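Local coordinates for uncharacterized protein MJ1062 (Methanocaldococcus jannaschii, PDB 3EO4), which is of unknown function, though this C-terminal domain has the GNAT acetyltransferase fold and probably transfers acyl groups, at residues 81-86 against 91-96; 114-119 against 125-130; 39-44 against 155-160; 66-71 against 75-80. All blocks are in the same frame, centred on the assembly; numbering follows the deposited sequence.

Interaction 1. Residues 81-86 against 91-96; sequences VNVSQL and PEIGIL
With CG between its backbone N and carbonyl carbon (chi1 65°), N82 stands its amide up and leans it over G94, so that OD1 comes within 3.2 Å of G94 CA. G94 has no side chain there, and a beta carbon would collide with that oxygen. Further along the same face S84 OG lies 3.8 Å from E92 CB, and the E92 chain continues outward, CG anti to the backbone N (chi1 180°). One water ties this face together: S84 OG donates to it, and it donates in turn to N82 OD1, at 2.7 Å, and to E92 O. The strands are antiparallel, arms of a hairpin, and the backbone joins N82 to G94 and S84 to E92 in two hydrogen-bonded pairs. G94 N reaches N82 O at 2.8 Å from above the carbonyl plane, whereas S84 N meets E92 O in the plane. The reverse face is hydrocarbon. V83 and I93 lie side by side, with V83 CG1 and I93 CD1 only 3.3 Å apart, a tight fit, while V81 CG2 meets I95 CD1 at 3.7 Å; helix 107-121 covers these residues. L86, which packs on L119 of that helix, borders a bound polyether. Replacing N82 by an alanine would probably cost the shared water one of its acceptors, leave a bound sulfonate without its amide donor and uncover G94. The hairpin thus separates its chemistry by face: aliphatic contact towards the helix, and on the other side a hydrated polar surface, where N82 ND2 holds one buffer sulfonate.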
# COMPACT_ATOMS: atom_id res chain seq x y z
N VAL A 81 -4.06 -6.08 11.93
CA VAL A 81 -4.85 -6.03 13.17
C VAL A 81 -3.87 -5.92 14.33
O VAL A 81 -2.75 -6.45 14.24
CB VAL A 81 -5.82 -7.25 13.29
CG1 VAL A 81 -5.06 -8.56 13.49
CG2 VAL A 81 -6.90 -7.02 14.39
N ASN A 82 -4.26 -5.19 15.37
CA ASN A 82 -3.35 -4.83 16.47
C ASN A 82 -4.10 -4.66 17.79
O ASN A 82 -5.32 -4.42 17.78
CB ASN A 82 -2.56 -3.54 16.14
CG ASN A 82 -3.46 -2.31 16.03
OD1 ASN A 82 -4.21 -1.98 16.95
ND2 ASN A 82 -3.35 -1.60 14.92
N VAL A 83 -3.38 -4.85 18.91
CA VAL A 83 -3.86 -4.54 20.28
C VAL A 83 -2.81 -3.72 20.96
O VAL A 83 -1.63 -4.01 20.86
CB VAL A 83 -4.10 -5.80 21.16
CG1 VAL A 83 -5.09 -6.70 20.50
CG2 VAL A 83 -2.83 -6.59 21.34
N SER A 84 -3.25 -2.69 21.66
CA SER A 84 -2.32 -1.82 22.36
C SER A 84 -2.90 -1.58 23.76
O SER A 84 -4.01 -2.05 24.05
CB SER A 84 -2.14 -0.52 21.57
OG SER A 84 -3.38 0.14 21.37
N GLN A 85 -2.15 -0.88 24.61
CA GLN A 85 -2.53 -0.68 26.01
C GLN A 85 -2.65 -2.01 26.77
O GLN A 85 -3.54 -2.18 27.59
CB GLN A 85 -3.81 0.18 26.11
CG GLN A 85 -3.68 1.50 25.35
CD GLN A 85 -4.97 2.31 25.28
OE1 GLN A 85 -5.40 2.68 24.19
NE2 GLN A 85 -5.55 2.62 26.43
N LEU A 86 -1.74 -2.95 26.49
CA LEU A 86 -1.72 -4.29 27.10
C LEU A 86 -1.33 -4.25 28.57
O LEU A 86 -1.49 -5.25 29.28
CB LEU A 86 -0.73 -5.21 26.36
CG LEU A 86 -1.19 -5.75 25.00
CD1 LEU A 86 -0.03 -6.47 24.29
CD2 LEU A 86 -2.50 -6.63 25.11
N PRO A 91 -7.36 -3.53 26.95
CA PRO A 91 -6.58 -3.15 25.78
C PRO A 91 -7.45 -2.69 24.61
O PRO A 91 -8.64 -3.07 24.48
CB PRO A 91 -5.83 -4.44 25.43
CG PRO A 91 -6.63 -5.52 26.02
CD PRO A 91 -7.21 -4.96 27.27
N GLU A 92 -6.83 -1.88 23.76
CA GLU A 92 -7.46 -1.30 22.59
C GLU A 92 -7.12 -2.10 21.33
O GLU A 92 -5.95 -2.43 21.08
CB GLU A 92 -7.01 0.14 22.44
CG GLU A 92 -7.62 0.82 21.24
CD GLU A 92 -7.18 2.28 21.13
OE1 GLU A 92 -6.86 2.88 22.16
OE2 GLU A 92 -7.17 2.83 20.02
N ILE A 93 -8.16 -2.41 20.54
CA ILE A 93 -7.99 -3.18 19.29
C ILE A 93 -8.11 -2.24 18.10
O ILE A 93 -9.07 -1.47 18.02
CB ILE A 93 -9.10 -4.27 19.11
CG1 ILE A 93 -9.35 -5.06 20.39
CG2 ILE A 93 -8.85 -5.18 17.87
CD1 ILE A 93 -8.21 -5.82 20.80
N GLY A 94 -7.16 -2.35 17.17
CA GLY A 94 -7.22 -1.63 15.89
C GLY A 94 -7.24 -2.60 14.71
O GLY A 94 -6.65 -3.69 14.78
N ILE A 95 -7.94 -2.22 13.64
CA ILE A 95 -8.03 -3.10 12.47
C ILE A 95 -8.05 -2.25 11.21
O ILE A 95 -8.63 -1.16 11.19
CB ILE A 95 -9.30 -4.07 12.56
CG1 ILE A 95 -9.51 -4.89 11.29
CG2 ILE A 95 -10.59 -3.27 12.81
CD1 ILE A 95 -8.97 -6.31 11.39
N LEU A 96 -7.46 -2.77 10.13
CA LEU A 96 -7.42 -2.09 8.86
C LEU A 96 -7.35 -3.19 7.80
O LEU A 96 -6.49 -4.04 7.89
CB LEU A 96 -6.15 -1.25 8.83
CG LEU A 96 -5.56 -0.52 7.64
CD1 LEU A 96 -4.29 0.19 8.17
CD2 LEU A 96 -5.16 -1.41 6.50
O HOH W 1 -4.73 -0.53 19.17
O HOH W 2 -3.44 2.95 21.92

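Interaction 2. Residues 114-119 against 125-130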
# COMPACT_ATOMS: atom_id res chain seq x y z
N LEU A 114 -10.05 -13.48 16.24
CA LEU A 114 -8.76 -14.14 16.52
C LEU A 114 -7.95 -13.41 17.64
O LEU A 114 -7.43 -14.03 18.54
CB LEU A 114 -7.92 -14.29 15.24
CG LEU A 114 -8.30 -15.37 14.20
CD1 LEU A 114 -7.46 -15.26 12.93
CD2 LEU A 114 -8.18 -16.79 14.78
N VAL A 115 -7.87 -12.10 17.57
CA VAL A 115 -7.20 -11.30 18.61
C VAL A 115 -7.91 -11.42 19.98
O VAL A 115 -7.24 -11.63 20.98
CB VAL A 115 -7.04 -9.82 18.17
CG1 VAL A 115 -6.52 -8.96 19.31
CG2 VAL A 115 -6.09 -9.72 16.98
N LEU A 116 -9.25 -11.33 20.00
CA LEU A 116 -10.01 -11.51 21.23
C LEU A 116 -9.78 -12.86 21.90
O LEU A 116 -9.71 -12.94 23.13
CB LEU A 116 -11.52 -11.30 21.01
CG LEU A 116 -11.94 -9.94 20.42
CD1 LEU A 116 -13.41 -9.97 20.07
CD2 LEU A 116 -11.62 -8.74 21.32
N LYS A 117 -9.65 -13.91 21.09
CA LYS A 117 -9.40 -15.24 21.64
C LYS A 117 -8.01 -15.29 22.29
O LYS A 117 -7.84 -15.86 23.36
CB LYS A 117 -9.54 -16.32 20.55
CG LYS A 117 -9.74 -17.74 21.09
CD LYS A 117 -11.21 -17.96 21.55
CE LYS A 117 -11.33 -18.78 22.86
NZ LYS A 117 -10.92 -20.20 22.71
N TRP A 118 -7.02 -14.68 21.65
CA TRP A 118 -5.67 -14.66 22.18
C TRP A 118 -5.64 -13.89 23.49
O TRP A 118 -5.07 -14.35 24.46
CB TRP A 118 -4.73 -14.01 21.17
CG TRP A 118 -3.31 -13.81 21.67
CD1 TRP A 118 -2.35 -14.76 21.80
CD2 TRP A 118 -2.71 -12.56 22.11
NE1 TRP A 118 -1.19 -14.20 22.30
CE2 TRP A 118 -1.38 -12.85 22.48
CE3 TRP A 118 -3.18 -11.26 22.25
CZ2 TRP A 118 -0.51 -11.87 22.95
CZ3 TRP A 118 -2.31 -10.28 22.71
CH2 TRP A 118 -0.99 -10.59 23.07
N LEU A 119 -6.28 -12.72 23.53
CA LEU A 119 -6.40 -11.91 24.78
C LEU A 119 -7.04 -12.65 25.95
O LEU A 119 -6.53 -12.63 27.09
CB LEU A 119 -7.20 -10.63 24.51
CG LEU A 119 -6.56 -9.60 23.61
CD1 LEU A 119 -7.62 -8.54 23.30
CD2 LEU A 119 -5.31 -8.97 24.32
N LYS A 125 -10.06 -9.71 30.48
CA LYS A 125 -11.50 -9.87 30.66
C LYS A 125 -12.30 -8.83 29.85
O LYS A 125 -13.50 -9.00 29.64
CB LYS A 125 -11.87 -9.84 32.16
CG LYS A 125 -11.18 -10.92 33.08
CD LYS A 125 -11.71 -12.36 32.84
CE LYS A 125 -11.42 -13.35 34.00
NZ LYS A 125 -10.01 -13.93 34.06
N LYS A 126 -11.63 -7.75 29.40
CA LYS A 126 -12.23 -6.71 28.56
C LYS A 126 -11.29 -6.25 27.45
O LYS A 126 -10.06 -6.44 27.54
CB LYS A 126 -12.60 -5.45 29.37
CG LYS A 126 -12.83 -5.65 30.81
CD LYS A 126 -12.56 -4.37 31.57
CE LYS A 126 -13.52 -4.27 32.74
NZ LYS A 126 -14.96 -4.37 32.28
N ALA A 127 -11.88 -5.59 26.44
CA ALA A 127 -11.16 -4.99 25.33
C ALA A 127 -12.05 -3.90 24.73
O ALA A 127 -13.28 -3.93 24.91
CB ALA A 127 -10.78 -6.03 24.24
N HIS A 128 -11.43 -2.95 24.04
CA HIS A 128 -12.19 -1.87 23.42
C HIS A 128 -11.66 -1.48 22.06
O HIS A 128 -10.59 -1.91 21.66
CB HIS A 128 -12.32 -0.65 24.36
CG HIS A 128 -11.04 0.09 24.58
ND1 HIS A 128 -10.18 -0.20 25.62
CD2 HIS A 128 -10.50 1.15 23.94
CE1 HIS A 128 -9.15 0.63 25.58
NE2 HIS A 128 -9.33 1.46 24.57
N ALA A 129 -12.42 -0.66 21.35
CA ALA A 129 -12.03 -0.11 20.05
C ALA A 129 -12.41 1.38 20.07
O ALA A 129 -13.39 1.74 20.70
CB ALA A 129 -12.76 -0.83 18.91
N ARG A 130 -11.60 2.23 19.44
CA ARG A 130 -11.93 3.66 19.29
C ARG A 130 -12.35 3.83 17.84
O ARG A 130 -11.60 3.45 16.93
CB ARG A 130 -10.74 4.59 19.60
CG ARG A 130 -10.06 4.33 20.95
CD ARG A 130 -8.89 5.32 21.23
NE ARG A 130 -9.41 6.65 21.47
CZ ARG A 130 -9.37 7.30 22.62
NH1 ARG A 130 -8.78 6.78 23.69
NH2 ARG A 130 -9.91 8.52 22.67
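A127 sets its methyl group between two leucines of helix 107-121, touching L116 CD2 and L119 CD1 from CB at an equal 4.1 Å. The two leucines stand three residues apart, about one helical turn, and each offers a single branch to the strand. L119 starts towards the strand and reaches it with CD1, the branch anti to its CA (chi2 170°); L116 starts along the helix flank and, with nearly the same torsion, touches with its other branch, CD2. This is the close part of the contact. Helix and strand backbones remain well separated, with L116 CA 7.8 Å from A127 CA, and no hydrogen bond spans them. Around that small centre the packing gives way quickly. K125 and K126 turn from the helix, and K117 is exposed on the helix's outer side. H128, next to A127 but directed to the other side of the strand, packs on I159 instead. V115 and L119 continue the hydrophobic layer onto I93 of strand 92-97. Since that strand, helix 107-121 and strand 126-132 follow one another, and the strands pair in parallel through I93 and H128, the contact belongs to a beta-alpha-beta crossover. In GNAT relatives the start of this helix receives the pyrophosphate of acetyl-CoA. Two branched side chains closing on one methyl make an adhesion that is purely dispersive and hydrophobic: it seats the helix on the strand without any directional bond.

Interaction 3. Residues 39-44 against 155-160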
# COMPACT_ATOMS: atom_id res chain seq x y z
N PHE A 39 -11.02 7.57 7.94
CA PHE A 39 -11.53 6.98 9.16
C PHE A 39 -10.59 7.13 10.37
O PHE A 39 -10.88 6.59 11.44
CB PHE A 39 -11.95 5.50 8.90
CG PHE A 39 -12.95 5.34 7.75
CD1 PHE A 39 -14.15 6.03 7.76
CD2 PHE A 39 -12.68 4.49 6.67
CE1 PHE A 39 -15.09 5.90 6.73
CE2 PHE A 39 -13.61 4.35 5.61
CZ PHE A 39 -14.83 5.08 5.65
N PHE A 40 -9.51 7.89 10.23
CA PHE A 40 -8.48 8.02 11.26
C PHE A 40 -8.56 9.42 11.87
O PHE A 40 -8.60 10.41 11.13
CB PHE A 40 -7.07 7.84 10.68
CG PHE A 40 -6.76 6.45 10.21
CD1 PHE A 40 -5.63 6.22 9.42
CD2 PHE A 40 -7.59 5.39 10.51
CE1 PHE A 40 -5.32 4.97 8.97
CE2 PHE A 40 -7.27 4.10 10.07
CZ PHE A 40 -6.14 3.90 9.30
N TYR A 41 -8.57 9.49 13.20
CA TYR A 41 -8.62 10.75 13.93
C TYR A 41 -7.63 11.78 13.34
O TYR A 41 -6.43 11.53 13.24
CB TYR A 41 -8.41 10.53 15.44
CG TYR A 41 -8.54 11.79 16.27
CD1 TYR A 41 -9.77 12.45 16.38
CD2 TYR A 41 -7.45 12.34 16.91
CE1 TYR A 41 -9.90 13.61 17.10
CE2 TYR A 41 -7.57 13.51 17.67
CZ TYR A 41 -8.80 14.13 17.75
OH TYR A 41 -8.96 15.29 18.46
N ILE A 42 -8.19 12.91 12.88
CA ILE A 42 -7.48 14.06 12.29
C ILE A 42 -6.44 13.87 11.14
O ILE A 42 -5.86 14.86 10.70
CB ILE A 42 -6.87 15.00 13.36
CG1 ILE A 42 -5.43 14.56 13.73
CG2 ILE A 42 -7.85 15.23 14.51
CD1 ILE A 42 -5.27 13.98 15.06
N GLN A 43 -6.19 12.64 10.67
CA GLN A 43 -5.23 12.49 9.56
C GLN A 43 -5.85 13.14 8.31
O GLN A 43 -7.00 12.86 7.97
CB GLN A 43 -4.86 11.03 9.30
CG GLN A 43 -3.64 10.83 8.40
CD GLN A 43 -3.24 9.34 8.24
OE1 GLN A 43 -3.48 8.53 9.12
NE2 GLN A 43 -2.65 8.99 7.10
N LYS A 44 -5.08 14.00 7.66
CA LYS A 44 -5.53 14.70 6.46
C LYS A 44 -4.53 14.56 5.33
O LYS A 44 -4.68 15.22 4.30
CB LYS A 44 -5.72 16.20 6.73
CG LYS A 44 -6.47 16.51 8.01
CD LYS A 44 -7.72 17.33 7.75
CE LYS A 44 -8.96 16.45 7.76
NZ LYS A 44 -10.17 17.23 7.37
N GLU A 155 -13.22 14.21 19.87
CA GLU A 155 -14.31 14.72 19.03
C GLU A 155 -14.67 13.74 17.93
O GLU A 155 -13.78 13.18 17.29
CB GLU A 155 -13.90 16.05 18.41
CG GLU A 155 -15.04 17.07 18.33
CD GLU A 155 -14.54 18.50 18.43
OE1 GLU A 155 -13.40 18.78 17.96
OE2 GLU A 155 -15.28 19.37 18.98
N ASN A 156 -15.97 13.51 17.71
CA ASN A 156 -16.46 12.58 16.67
C ASN A 156 -15.97 11.11 16.78
O ASN A 156 -16.07 10.33 15.83
CB ASN A 156 -16.14 13.13 15.25
CG ASN A 156 -16.82 14.48 14.94
OD1 ASN A 156 -16.63 15.00 13.85
ND2 ASN A 156 -17.58 15.05 15.89
N GLU A 157 -15.42 10.77 17.94
CA GLU A 157 -14.83 9.46 18.22
C GLU A 157 -15.55 8.80 19.43
O GLU A 157 -15.85 9.47 20.43
CB GLU A 157 -13.34 9.65 18.52
CG GLU A 157 -12.51 8.39 18.62
CD GLU A 157 -11.10 8.67 19.12
OE1 GLU A 157 -10.95 9.24 20.22
OE2 GLU A 157 -10.14 8.31 18.43
N TRP A 158 -15.81 7.50 19.31
CA TRP A 158 -16.53 6.74 20.33
C TRP A 158 -15.77 5.51 20.76
O TRP A 158 -15.14 4.84 19.94
CB TRP A 158 -17.88 6.29 19.77
CG TRP A 158 -18.74 7.42 19.50
CD1 TRP A 158 -18.90 8.06 18.32
CD2 TRP A 158 -19.52 8.13 20.46
NE1 TRP A 158 -19.76 9.12 18.47
CE2 TRP A 158 -20.15 9.19 19.78
CE3 TRP A 158 -19.76 7.97 21.84
CZ2 TRP A 158 -21.01 10.08 20.41
CZ3 TRP A 158 -20.62 8.86 22.47
CH2 TRP A 158 -21.23 9.90 21.75
N ILE A 159 -15.86 5.20 22.05
CA ILE A 159 -15.31 3.96 22.58
C ILE A 159 -16.43 2.94 22.65
O ILE A 159 -17.55 3.27 23.10
CB ILE A 159 -14.76 4.14 24.00
CG1 ILE A 159 -13.99 5.47 24.13
CG2 ILE A 159 -13.98 2.90 24.45
CD1 ILE A 159 -12.90 5.67 23.11
N TYR A 160 -16.12 1.74 22.17
CA TYR A 160 -16.97 0.58 22.15
C TYR A 160 -16.23 -0.51 22.93
O TYR A 160 -15.06 -0.75 22.65
CB TYR A 160 -17.14 0.10 20.70
CG TYR A 160 -18.04 0.96 19.85
CD1 TYR A 160 -19.31 0.52 19.53
CD2 TYR A 160 -17.61 2.20 19.35
CE1 TYR A 160 -20.16 1.31 18.76
CE2 TYR A 160 -18.45 2.99 18.57
CZ TYR A 160 -19.72 2.53 18.30
OH TYR A 160 -20.56 3.27 17.53
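Y41 turns the edge of its ring to the backbone of E155: the carbonyl oxygen lies near the ring plane, 3.9 Å from Y41 CE1. The ring is carried there by a first torsion that sets CG anti to the backbone N (chi1 -176°). Nearer the root of the same side chain, Y41 CB lies 4.1 Å from E157 OE2, whose carboxylate approaches the ring obliquely. E157 reaches toward the tyrosine on an extended chain, also with CG anti to its backbone N (chi1 -171°), but its charge is answered elsewhere. OE2 forms a salt bridge with R154 and OE1 one with R130, and Y41 also packs on R154. The tyrosine therefore rests beside an ion-paired carboxylate without bonding it. In GNAT relatives the equivalent loops border the acceptor side of the active site; residues 39-44, in the loop between helices 34-37 and 49-58, and residues 155-160, at the start of strand 157-163, probably correspond to them. The loop bends through a type II beta turn from F40 to Q43, whose Q43 N to F40 O bond is weak at 3.3 Å. Within the turn, I42 lays its CG2 over the centre of one face of the Y41 ring, 3.4 Å above the plane. At the far side of the turn, Q43 OE1 sits in the plane of the F40 ring at its edge, while Q43 NE2 bonds the carbonyl oxygens of R31 and E45.

Interaction 4. Residues 66-71 against 75-80; sequences IILLRE and IRKVGS
I67 and V78 bring methyls together at the apolar centre, I67 CG2 lying 3.8 Å from V78 CG2 as the side chains cross at about a right angle. The other branch of V78 presses on L69 CB. On the opposite face I66 CG2 meets K77 CG at 3.3 Å, a tight fit, and L68 CD1 runs alongside the same methylene. The strands form a hairpin interrupted by a beta bulge: I67 faces both V78 and G79, taking the N-H of V78 on its O at 3.0 Å and giving its own N-H to G79 O. Beyond it, L69 and R76 form a regular hydrogen-bonded pair. Outward, I75 CG2 sits over the centre of one face of the R70 guanidinium. R76 is extended from CG to NE, which lays its guanidinium over L69 CD2 and directs an edge to E71. There NH1 forms a salt bridge with E71 OE2, its hydrogen bond weak at 3.3 Å; the bond is nearly straight (169°), although the carboxylate and guanidinium planes are 74° apart, and water 3 links OE2 to NH2. R76 NE also pairs with E99, and W49 of the second subunit makes a cation-pi contact with R76. A methionine in its place would probably leave E71 and E99 without this counter-charge and deprive that tryptophan of its cation. The chemistry thus grades from aliphatic packing to shared charge, with one arginine binding the hairpin's end both to its own chain and to the dimer partner.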
# COMPACT_ATOMS: atom_id res chain seq x y z
N ILE A 66 -0.06 -8.89 10.71
CA ILE A 66 -0.52 -8.82 9.35
C ILE A 66 -1.61 -9.87 9.21
O ILE A 66 -1.48 -11.00 9.71
CB ILE A 66 0.64 -9.20 8.37
CG1 ILE A 66 1.86 -8.30 8.60
CG2 ILE A 66 0.20 -9.10 6.93
CD1 ILE A 66 1.55 -6.80 8.40
N ILE A 67 -2.67 -9.51 8.49
CA ILE A 67 -3.76 -10.42 8.16
C ILE A 67 -3.49 -11.07 6.80
O ILE A 67 -3.30 -10.39 5.81
CB ILE A 67 -5.10 -9.65 8.08
CG1 ILE A 67 -5.34 -8.85 9.38
CG2 ILE A 67 -6.24 -10.61 7.73
CD1 ILE A 67 -6.45 -7.81 9.27
N LEU A 68 -3.46 -12.39 6.78
CA LEU A 68 -3.20 -13.13 5.58
C LEU A 68 -4.48 -13.77 5.10
O LEU A 68 -5.22 -14.32 5.90
CB LEU A 68 -2.19 -14.21 5.88
CG LEU A 68 -0.68 -13.96 5.82
CD1 LEU A 68 -0.24 -12.52 5.97
CD2 LEU A 68 0.07 -14.90 6.79
N LEU A 69 -4.76 -13.69 3.81
CA LEU A 69 -5.93 -14.35 3.26
C LEU A 69 -5.42 -15.49 2.39
O LEU A 69 -4.59 -15.27 1.51
CB LEU A 69 -6.82 -13.38 2.45
CG LEU A 69 -7.92 -14.03 1.59
CD1 LEU A 69 -9.01 -14.74 2.42
CD2 LEU A 69 -8.56 -13.06 0.64
N ARG A 70 -5.91 -16.69 2.66
CA ARG A 70 -5.58 -17.86 1.89
C ARG A 70 -6.75 -18.11 0.95
O ARG A 70 -7.89 -18.26 1.38
CB ARG A 70 -5.35 -19.09 2.77
CG ARG A 70 -4.93 -20.32 1.98
CD ARG A 70 -4.85 -21.56 2.85
NE ARG A 70 -3.95 -21.38 3.99
CZ ARG A 70 -2.66 -21.73 3.99
NH1 ARG A 70 -2.10 -22.27 2.90
NH2 ARG A 70 -1.92 -21.54 5.08
N GLU A 71 -6.44 -18.13 -0.33
CA GLU A 71 -7.45 -18.25 -1.35
C GLU A 71 -6.83 -19.00 -2.49
O GLU A 71 -5.70 -18.71 -2.87
CB GLU A 71 -7.81 -16.85 -1.76
CG GLU A 71 -8.78 -16.73 -2.85
CD GLU A 71 -9.29 -15.31 -2.86
OE1 GLU A 71 -9.96 -14.92 -1.86
OE2 GLU A 71 -8.97 -14.59 -3.83
N ILE A 75 -1.58 -17.83 -0.17
CA ILE A 75 -1.79 -16.77 0.81
C ILE A 75 -1.27 -15.39 0.34
O ILE A 75 -0.26 -15.33 -0.35
CB ILE A 75 -1.23 -17.15 2.24
CG1 ILE A 75 0.10 -16.47 2.53
CG2 ILE A 75 -1.08 -18.67 2.44
CD1 ILE A 75 -0.12 -15.25 3.30
N ARG A 76 -1.95 -14.32 0.75
CA ARG A 76 -1.53 -12.95 0.46
C ARG A 76 -1.83 -12.02 1.64
O ARG A 76 -2.68 -12.33 2.47
CB ARG A 76 -2.21 -12.44 -0.82
CG ARG A 76 -3.61 -11.80 -0.64
CD ARG A 76 -4.15 -11.37 -2.00
NE ARG A 76 -5.50 -10.81 -1.96
CZ ARG A 76 -6.59 -11.51 -2.29
NH1 ARG A 76 -6.48 -12.79 -2.64
NH2 ARG A 76 -7.79 -10.95 -2.29
N LYS A 77 -1.13 -10.88 1.71
CA LYS A 77 -1.31 -9.86 2.78
C LYS A 77 -2.42 -8.87 2.46
O LYS A 77 -2.36 -8.19 1.43
CB LYS A 77 -0.02 -9.07 2.97
CG LYS A 77 1.03 -9.75 3.83
CD LYS A 77 2.18 -10.35 3.08
CE LYS A 77 2.91 -9.36 2.17
NZ LYS A 77 3.45 -8.26 2.97
N VAL A 78 -3.40 -8.73 3.35
CA VAL A 78 -4.59 -7.97 2.99
C VAL A 78 -4.93 -6.89 3.99
O VAL A 78 -5.79 -6.06 3.69
CB VAL A 78 -5.87 -8.87 2.79
CG1 VAL A 78 -5.68 -9.89 1.65
CG2 VAL A 78 -6.25 -9.57 4.09
N GLY A 79 -4.33 -6.93 5.18
CA GLY A 79 -4.60 -5.90 6.18
C GLY A 79 -3.73 -6.05 7.40
O GLY A 79 -2.75 -6.83 7.41
N SER A 80 -4.07 -5.30 8.45
CA SER A 80 -3.38 -5.41 9.71
C SER A 80 -4.35 -5.31 10.87
O SER A 80 -5.31 -4.54 10.82
CB SER A 80 -2.34 -4.32 9.82
OG SER A 80 -1.60 -4.50 11.03
O HOH W 3 -10.33 -12.24 -3.24

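How the interactions relate
Along the chain interaction 4 comes first, then interaction 1, then interaction 2, all between the two halves of interaction 3. Interactions 4 and 1, about 17 Å apart between centres, are successive hairpins of one antiparallel sheet and share strand 74-84. Interaction 2 adjoins interaction 1, their centres about 8 Å apart, and carries the path onward: strand 92-97 pairs with strand 126-132 through P91, I93 and H128. Strand 126-132 neighbours strand 157-163, where the R130–E157 salt bridge joins interactions 2 and 3. Interactions 3 and 4, about 25 Å apart between centres, lie on opposite sides of the chain's centre. Together they span a GNAT domain from its subunit contact to its probable acceptor side.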